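Local coordinates for terminal oxygenase component of carbazole (Janthinobacterium sp., PDB 7BUG), which catalyses, as the oxygenase of carbazole 1,9a-dioxygenase, the angular dioxygenation of carbazole with a Rieske [2Fe-2S] cluster and a non-haem iron, at residues 161-166 against 325-330; 173-178 against 363-368. All blocks are in the same frame, centred on the assembly; numbering follows the deposited sequence. Where two conformers were deposited one is given.

Interaction 1 (161-166 against 325-330); sequences LGKNQI and ALEGFN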
ATOM      1  N   LEU A 161      23.007  11.848  28.220  1.00 16.80           N
ATOM      2  CA  LEU A 161      22.575  10.449  28.184  1.00 16.38           C
ATOM      3  C   LEU A 161      21.247  10.436  27.424  1.00 16.05           C
ATOM      4  O   LEU A 161      20.496  11.397  27.550  1.00 17.81           O
ATOM      5  CB  LEU A 161      22.438   9.935  29.613  1.00 19.47           C
ATOM      6  CG  LEU A 161      23.758   9.783  30.372  1.00 20.13           C
ATOM      7  CD1 LEU A 161      23.473   9.567  31.864  1.00 23.61           C
ATOM      8  CD2 LEU A 161      24.538   8.643  29.790  1.00 21.18           C
ATOM      9  N   GLY A 162      20.938   9.352  26.734  1.00 16.93           N
ATOM     10  CA  GLY A 162      19.703   9.431  25.944  1.00 17.52           C
ATOM     11  C   GLY A 162      19.108   8.123  25.527  1.00 17.85           C
ATOM     12  O   GLY A 162      19.550   7.012  25.920  1.00 19.88           O
ATOM     13  N   LYS A 163      18.135   8.267  24.646  1.00 16.94           N
ATOM     14  CA  LYS A 163      17.401   7.164  24.025  1.00 16.35           C
ATOM     15  C   LYS A 163      16.982   7.601  22.614  1.00 14.84           C
ATOM     16  O   LYS A 163      16.686   8.787  22.439  1.00 15.46           O
ATOM     17  CB  LYS A 163      16.158   6.906  24.877  1.00 21.14           C
ATOM     18  CG  LYS A 163      15.371   5.722  24.421  1.00 23.52           C
ATOM     19  CD  LYS A 163      14.107   5.561  25.185  1.00 25.17           C
ATOM     20  CE  LYS A 163      13.279   4.513  24.494  1.00 26.96           C
ATOM     21  NZ  LYS A 163      11.930   4.530  25.072  1.00 33.15           N
ATOM     22  N   ASN A 164      16.938   6.675  21.684  1.00 14.22           N
ATOM     23  CA  ASN A 164      16.573   6.953  20.270  1.00 13.74           C
ATOM     24  C   ASN A 164      15.544   5.901  19.871  1.00 15.61           C
ATOM     25  O   ASN A 164      15.657   4.706  20.327  1.00 17.94           O
ATOM     26  CB  ASN A 164      17.799   6.934  19.354  1.00 14.02           C
ATOM     27  CG  ASN A 164      17.514   7.471  17.958  1.00 14.17           C
ATOM     28  OD1 ASN A 164      16.536   8.233  17.797  1.00 14.73           O
ATOM     29  ND2 ASN A 164      18.354   7.078  17.000  1.00 14.70           N
ATOM     30  N   GLN A 165      14.546   6.299  19.115  1.00 16.65           N
ATOM     31  CA  GLN A 165      13.644   5.306  18.484  1.00 16.43           C
ATOM     32  C   GLN A 165      13.038   5.902  17.223  1.00 15.11           C
ATOM     33  O   GLN A 165      13.154   7.104  16.977  1.00 14.63           O
ATOM     34  CB  GLN A 165      12.585   4.847  19.466  1.00 21.11           C
ATOM     35  CG  GLN A 165      11.662   5.947  19.840  1.00 21.18           C
ATOM     36  CD  GLN A 165      10.829   5.575  21.047  1.00 26.90           C
ATOM     37  OE1 GLN A 165      10.996   6.101  22.141  1.00 25.21           O
ATOM     38  NE2 GLN A 165       9.874   4.706  20.790  1.00 27.91           N
ATOM     39  N   ILE A 166      12.476   5.034  16.432  1.00 14.23           N
ATOM     40  CA  ILE A 166      11.867   5.412  15.124  1.00 13.94           C
ATOM     41  C   ILE A 166      10.371   5.534  15.367  1.00 14.50           C
ATOM     42  O   ILE A 166       9.759   4.569  15.901  1.00 13.19           O
ATOM     43  CB  ILE A 166      12.192   4.384  14.047  1.00 14.87           C
ATOM     44  CG1 ILE A 166      13.699   4.376  13.775  1.00 17.09           C
ATOM     45  CG2 ILE A 166      11.410   4.627  12.778  1.00 14.88           C
ATOM     46  CD1 ILE A 166      14.125   3.313  12.811  1.00 21.07           C
ATOM     47  N   ALA A 325      10.632   9.401  32.857  1.00 20.17           N
ATOM     48  CA  ALA A 325      10.505  10.669  32.102  1.00 19.77           C
ATOM     49  C   ALA A 325      10.591  10.363  30.598  1.00 19.18           C
ATOM     50  O   ALA A 325       9.586  10.630  29.892  1.00 18.78           O
ATOM     51  CB  ALA A 325      11.597  11.621  32.554  1.00 19.22           C
ATOM     52  N   LEU A 326      11.757   9.906  30.113  1.00 19.11           N
ATOM     53  CA  LEU A 326      11.956   9.662  28.656  1.00 18.57           C
ATOM     54  C   LEU A 326      10.902   8.685  28.157  1.00 21.02           C
ATOM     55  O   LEU A 326      10.382   8.876  27.060  1.00 17.89           O
ATOM     56  CB  LEU A 326      13.360   9.179  28.327  1.00 18.64           C
ATOM     57  CG  LEU A 326      14.469  10.199  28.622  1.00 17.35           C
ATOM     58  CD1 LEU A 326      15.763   9.754  27.937  1.00 17.68           C
ATOM     59  CD2 LEU A 326      14.069  11.596  28.204  1.00 16.92           C
ATOM     60  N   GLU A 327      10.528   7.699  28.973  1.00 22.32           N
ATOM     61  CA  GLU A 327       9.465   6.749  28.564  1.00 25.16           C
ATOM     62  C   GLU A 327       8.143   7.174  29.184  1.00 25.43           C
ATOM     63  O   GLU A 327       7.222   7.514  28.440  1.00 26.86           O
ATOM     64  CB  GLU A 327       9.907   5.336  28.929  1.00 27.62           C
ATOM     65  CG  GLU A 327      11.022   4.852  28.051  1.00 29.99           C
ATOM     66  CD  GLU A 327      11.805   3.640  28.524  1.00 33.00           C
ATOM     67  OE1 GLU A 327      11.463   3.087  29.580  1.00 35.30           O
ATOM     68  OE2 GLU A 327      12.762   3.254  27.847  1.00 31.37           O
ATOM     69  N   GLY A 328       8.051   7.242  30.515  0.55 24.27           N
ATOM     70  CA  GLY A 328       6.776   7.410  31.250  0.55 23.21           C
ATOM     71  C   GLY A 328       6.135   8.788  31.119  0.55 20.78           C
ATOM     72  O   GLY A 328       4.944   8.950  31.464  0.55 20.10           O
ATOM     73  N   PHE A 329       6.862   9.806  30.667  1.00 21.11           N
ATOM     74  CA  PHE A 329       6.240  11.108  30.355  1.00 17.79           C
ATOM     75  C   PHE A 329       6.092  11.249  28.834  1.00 17.86           C
ATOM     76  O   PHE A 329       4.982  11.575  28.320  1.00 18.03           O
ATOM     77  CB  PHE A 329       7.083  12.222  30.970  1.00 20.46           C
ATOM     78  CG  PHE A 329       6.530  13.596  30.856  1.00 20.00           C
ATOM     79  CD1 PHE A 329       5.659  14.103  31.806  1.00 20.05           C
ATOM     80  CD2 PHE A 329       6.891  14.415  29.795  1.00 19.58           C
ATOM     81  CE1 PHE A 329       5.218  15.414  31.733  1.00 18.39           C
ATOM     82  CE2 PHE A 329       6.387  15.695  29.694  1.00 18.82           C
ATOM     83  CZ  PHE A 329       5.550  16.202  30.657  1.00 20.51           C
ATOM     84  N   ASN A 330       7.179  10.996  28.095  1.00 16.96           N
ATOM     85  CA  ASN A 330       7.148  11.304  26.628  1.00 15.96           C
ATOM     86  C   ASN A 330       6.423  10.251  25.791  1.00 16.34           C
ATOM     87  O   ASN A 330       6.114  10.548  24.632  1.00 15.35           O
ATOM     88  CB  ASN A 330       8.532  11.573  26.029  1.00 16.69           C
ATOM     89  CG  ASN A 330       9.115  12.873  26.537  1.00 16.92           C
ATOM     90  OD1 ASN A 330      10.214  12.853  27.068  1.00 18.20           O
ATOM     91  ND2 ASN A 330       8.415  13.993  26.393  1.00 15.44           N
TER
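Lys163 and Glu327 cross at about a right angle, the lysine bringing its NZ alongside the CG-CD-OE2 part of the glutamate. NZ of Lys163 forms a salt bridge with OE2 of Glu327 at 3.2 Å, coming to the anti side of that oxygen and 21° out of the carboxylate plane. The lysine spans the gap because it is fully extended: CG stands anti to the backbone N (chi1 -175°) and the later torsions are all near 180°. A weak hydrogen bond, 3.5 Å from NZ of Lys163 to OE1 of Gln165, gives the ammonium a second partner on its own strand.

At the base of the lysine the contact is apolar and loose. CD1 of Leu326 lies 4.2 Å from CB of Lys163 and 4.4 Å from CA of Gly162; the leucine is buried, while the charged pair is partly exposed.

Strand 158-167, an outermost strand of its antiparallel sheet within the chain, pairs with strand 293-303 through backbone bonds of Leu161 with Leu300, Lys163 with Gln298 and Gln165 with Tyr296. The side chain of Gln298 in turn bonds to the carbonyl O of Leu326, joining this sheet to the C-terminal part of helix 307-327. The contact thus lies between an outer strand and the long helix of the catalytic domain, whose fold is of the helix-grip (Bet v 1-like) kind.

Interaction 2 (173-178 against 363-368); sequences LAVENG and VAWRKL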
ATOM      1  N   LEU A 173       5.335  17.235  12.723  1.00 12.87           N
ATOM      2  CA  LEU A 173       4.263  16.975  13.731  1.00 13.04           C
ATOM      3  C   LEU A 173       4.920  16.744  15.098  1.00 12.09           C
ATOM      4  O   LEU A 173       4.414  17.211  16.098  1.00 12.56           O
ATOM      5  CB  LEU A 173       3.461  15.762  13.249  1.00 13.05           C
ATOM      6  CG  LEU A 173       2.760  15.937  11.903  1.00 15.10           C
ATOM      7  CD1 LEU A 173       1.961  14.676  11.557  1.00 16.04           C
ATOM      8  CD2 LEU A 173       1.900  17.188  11.898  1.00 17.49           C
ATOM      9  N   ALA A 174       6.112  16.139  15.124  1.00 11.39           N
ATOM     10  CA  ALA A 174       6.896  15.899  16.340  1.00 11.75           C
ATOM     11  C   ALA A 174       7.425  17.227  16.915  1.00 12.05           C
ATOM     12  O   ALA A 174       7.292  17.506  18.111  1.00 14.19           O
ATOM     13  CB  ALA A 174       8.046  14.956  16.013  1.00 12.47           C
ATOM     14  N   VAL A 175       8.014  18.080  16.050  1.00 12.70           N
ATOM     15  CA  VAL A 175       8.544  19.387  16.499  1.00 13.51           C
ATOM     16  C   VAL A 175       7.418  20.184  17.133  1.00 13.31           C
ATOM     17  O   VAL A 175       7.600  20.773  18.228  1.00 15.12           O
ATOM     18  CB  VAL A 175       9.134  20.187  15.332  1.00 13.84           C
ATOM     19  CG1 VAL A 175       9.486  21.602  15.781  1.00 15.51           C
ATOM     20  CG2 VAL A 175      10.376  19.505  14.805  1.00 15.98           C
ATOM     21  N   GLU A 176       6.267  20.230  16.466  1.00 12.93           N
ATOM     22  CA  GLU A 176       5.167  21.117  16.912  1.00 14.86           C
ATOM     23  C   GLU A 176       4.611  20.582  18.215  1.00 16.34           C
ATOM     24  O   GLU A 176       4.411  21.412  19.116  1.00 17.47           O
ATOM     25  CB  GLU A 176       4.151  21.314  15.814  1.00 14.99           C
ATOM     26  CG  GLU A 176       4.763  22.055  14.655  1.00 14.39           C
ATOM     27  CD  GLU A 176       3.777  22.491  13.591  1.00 16.22           C
ATOM     28  OE1 GLU A 176       2.498  22.392  13.837  1.00 15.54           O
ATOM     29  OE2 GLU A 176       4.225  22.964  12.547  1.00 14.71           O
ATOM     30  N   ASN A 177       4.478  19.270  18.330  1.00 15.39           N
ATOM     31  CA  ASN A 177       4.042  18.618  19.589  1.00 17.46           C
ATOM     32  C   ASN A 177       5.025  18.984  20.710  1.00 18.59           C
ATOM     33  O   ASN A 177       4.572  19.235  21.837  1.00 22.27           O
ATOM     34  CB  ASN A 177       3.951  17.119  19.404  1.00 18.51           C
ATOM     35  CG  ASN A 177       3.912  16.355  20.716  1.00 24.10           C
ATOM     36  OD1 ASN A 177       2.918  16.430  21.421  1.00 30.25           O
ATOM     37  ND2 ASN A 177       4.936  15.541  20.942  1.00 25.90           N
ATOM     38  N   GLY A 178       6.318  18.978  20.424  1.00 15.76           N
ATOM     39  CA  GLY A 178       7.312  19.314  21.445  1.00 16.32           C
ATOM     40  C   GLY A 178       7.177  20.754  21.930  1.00 15.96           C
ATOM     41  O   GLY A 178       7.328  21.024  23.165  1.00 16.21           O
ATOM     42  N   VAL A 363       3.593  29.039  15.386  1.00 15.48           N
ATOM     43  CA  VAL A 363       3.658  29.905  14.189  1.00 16.26           C
ATOM     44  C   VAL A 363       5.014  30.622  14.172  1.00 14.87           C
ATOM     45  O   VAL A 363       5.595  30.717  13.110  1.00 16.02           O
ATOM     46  CB  VAL A 363       2.459  30.861  14.161  1.00 20.62           C
ATOM     47  CG1 VAL A 363       2.681  32.053  13.263  1.00 23.47           C
ATOM     48  CG2 VAL A 363       1.212  30.079  13.747  1.00 20.26           C
ATOM     49  N   ALA A 364       5.541  31.027  15.302  1.00 16.29           N
ATOM     50  CA  ALA A 364       6.877  31.680  15.330  1.00 15.12           C
ATOM     51  C   ALA A 364       7.927  30.681  14.846  1.00 16.93           C
ATOM     52  O   ALA A 364       8.786  31.075  14.067  1.00 16.38           O
ATOM     53  CB  ALA A 364       7.178  32.170  16.711  1.00 17.08           C
ATOM     54  N   TRP A 365       7.858  29.424  15.304  1.00 14.08           N
ATOM     55  CA  TRP A 365       8.779  28.371  14.822  1.00 14.20           C
ATOM     56  C   TRP A 365       8.631  28.190  13.309  1.00 14.03           C
ATOM     57  O   TRP A 365       9.652  28.065  12.605  1.00 14.57           O
ATOM     58  CB  TRP A 365       8.552  27.047  15.586  1.00 14.72           C
ATOM     59  CG  TRP A 365       8.860  25.835  14.762  1.00 13.31           C
ATOM     60  CD1 TRP A 365       7.949  24.967  14.257  1.00 13.03           C
ATOM     61  CD2 TRP A 365      10.146  25.336  14.347  1.00 13.19           C
ATOM     62  NE1 TRP A 365       8.545  24.011  13.517  1.00 12.46           N
ATOM     63  CE2 TRP A 365       9.889  24.199  13.561  1.00 12.49           C
ATOM     64  CE3 TRP A 365      11.472  25.740  14.554  1.00 13.74           C
ATOM     65  CZ2 TRP A 365      10.887  23.415  13.016  1.00 13.74           C
ATOM     66  CZ3 TRP A 365      12.465  24.955  14.018  1.00 13.32           C
ATOM     67  CH2 TRP A 365      12.172  23.837  13.259  1.00 13.29           C
ATOM     68  N   ARG A 366       7.404  28.129  12.797  1.00 13.16           N
ATOM     69  CA  ARG A 366       7.155  27.842  11.371  1.00 13.52           C
ATOM     70  C   ARG A 366       7.792  28.955  10.531  1.00 12.99           C
ATOM     71  O   ARG A 366       8.387  28.684   9.464  1.00 14.02           O
ATOM     72  CB  ARG A 366       5.682  27.678  11.051  1.00 14.33           C
ATOM     73  CG  ARG A 366       5.012  26.506  11.759  1.00 12.95           C
ATOM     74  CD  ARG A 366       3.560  26.492  11.269  1.00 14.66           C
ATOM     75  NE  ARG A 366       2.843  25.338  11.802  1.00 13.76           N
ATOM     76  CZ  ARG A 366       1.517  25.230  11.745  1.00 14.71           C
ATOM     77  NH1 ARG A 366       0.804  26.171  11.129  1.00 15.48           N
ATOM     78  NH2 ARG A 366       0.958  24.126  12.209  1.00 14.55           N
ATOM     79  N   LYS A 367       7.683  30.184  11.032  1.00 14.19           N
ATOM     80  CA  LYS A 367       8.277  31.355  10.336  1.00 16.32           C
ATOM     81  C   LYS A 367       9.795  31.317  10.447  1.00 14.28           C
ATOM     82  O   LYS A 367      10.471  31.580   9.440  1.00 15.58           O
ATOM     83  CB  LYS A 367       7.691  32.611  10.971  1.00 18.96           C
ATOM     84  CG  LYS A 367       6.221  32.810  10.665  1.00 25.98           C
ATOM     85  CD  LYS A 367       5.755  34.245  10.942  1.00 29.89           C
ATOM     86  CE  LYS A 367       4.872  34.396  12.150  1.00 37.27           C
ATOM     87  NZ  LYS A 367       3.451  34.557  11.748  1.00 40.98           N
ATOM     88  N   LEU A 368      10.308  31.062  11.630  1.00 14.32           N
ATOM     89  CA  LEU A 368      11.781  30.981  11.829  1.00 14.73           C
ATOM     90  C   LEU A 368      12.328  29.909  10.882  1.00 15.16           C
ATOM     91  O   LEU A 368      13.339  30.128  10.169  1.00 14.73           O
ATOM     92  CB  LEU A 368      12.081  30.622  13.279  1.00 15.74           C
ATOM     93  CG  LEU A 368      13.576  30.428  13.456  1.00 17.71           C
ATOM     94  CD1 LEU A 368      14.193  31.622  14.128  1.00 18.41           C
ATOM     95  CD2 LEU A 368      13.904  29.147  14.164  1.00 18.81           C
TER
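Val175 and Glu176, neighbours on helix 173-178, meet Trp365 and Arg366, neighbours on helix 363-368, in two adjoining contacts of different character. CG1 of Val175 sits over one face of the indole in a CH-pi contact, 3.7 Å from the centroid of the five-membered ring of Trp365 and 28° off the ring normal. The methyl is shifted toward the rim, with Val175 CG1 3.4 Å from Trp365 NE1. Having CG1 anti to the backbone N (chi1 172°) carries this branch out to the ring.

Beside it, Arg366 grips the carboxylate side-on with two nitrogens, one to each oxygen. NH2 of Arg366 donates to the syn side of Glu176 OE1 at 2.8 Å, and NE of Arg366 reaches Glu176 OE2 at 2.8 Å, from above the carboxylate plane. Both oxygens lie close to the guanidinium plane, but the two planes are turned 39° apart, so the pair is twisted.

A second shell fixes these groups. The hydroxyl of Tyr18 is hydrogen-bonded to both Glu176 OE2 and Trp365 NE1, tying the polar and apolar halves together, and Glu353 pairs with Arg366 NH1. Glu176 OE1 also forms a salt bridge with Arg72 of a neighbouring subunit. With an alanine here instead of Arg366 the side-on pair of N-H donors is gone, and the buried Glu176 would probably have to rely on Tyr18 and that Arg72, while Glu353 would lose this salt bridge.

The arrangement is a buried helix-helix contact within the catalytic domain, its segment axes 10.9 Å apart. Since Arg72 belongs to the cluster-binding residues of its Rieske domain, Glu176 stands where that domain meets the next subunit's mononuclear iron domain, the head-to-tail junction of trimeric Rieske oxygenases.

Interactions 1 and 2 are consecutive in their first halves, since strand 158-167 leads into helix 171-179, and their segments alternate along the chain. They do not touch: their centres are 20 Å apart and their nearest atoms about 6 Å. Both lie near the mononuclear iron, with the side chain of Leu326 in interaction 1 and that of Glu176 in interaction 2 each about 11 Å from the metal. From 325-330, Asn330 hydrogen-bonds to the iron ligand Asp333 and Phe329 stacks on the ligand His187; from 173-178, the side chain of Asn177 touches those of Asp333 and His183. Interaction 2 alone reaches a second subunit, toward its [2Fe-2S] cluster.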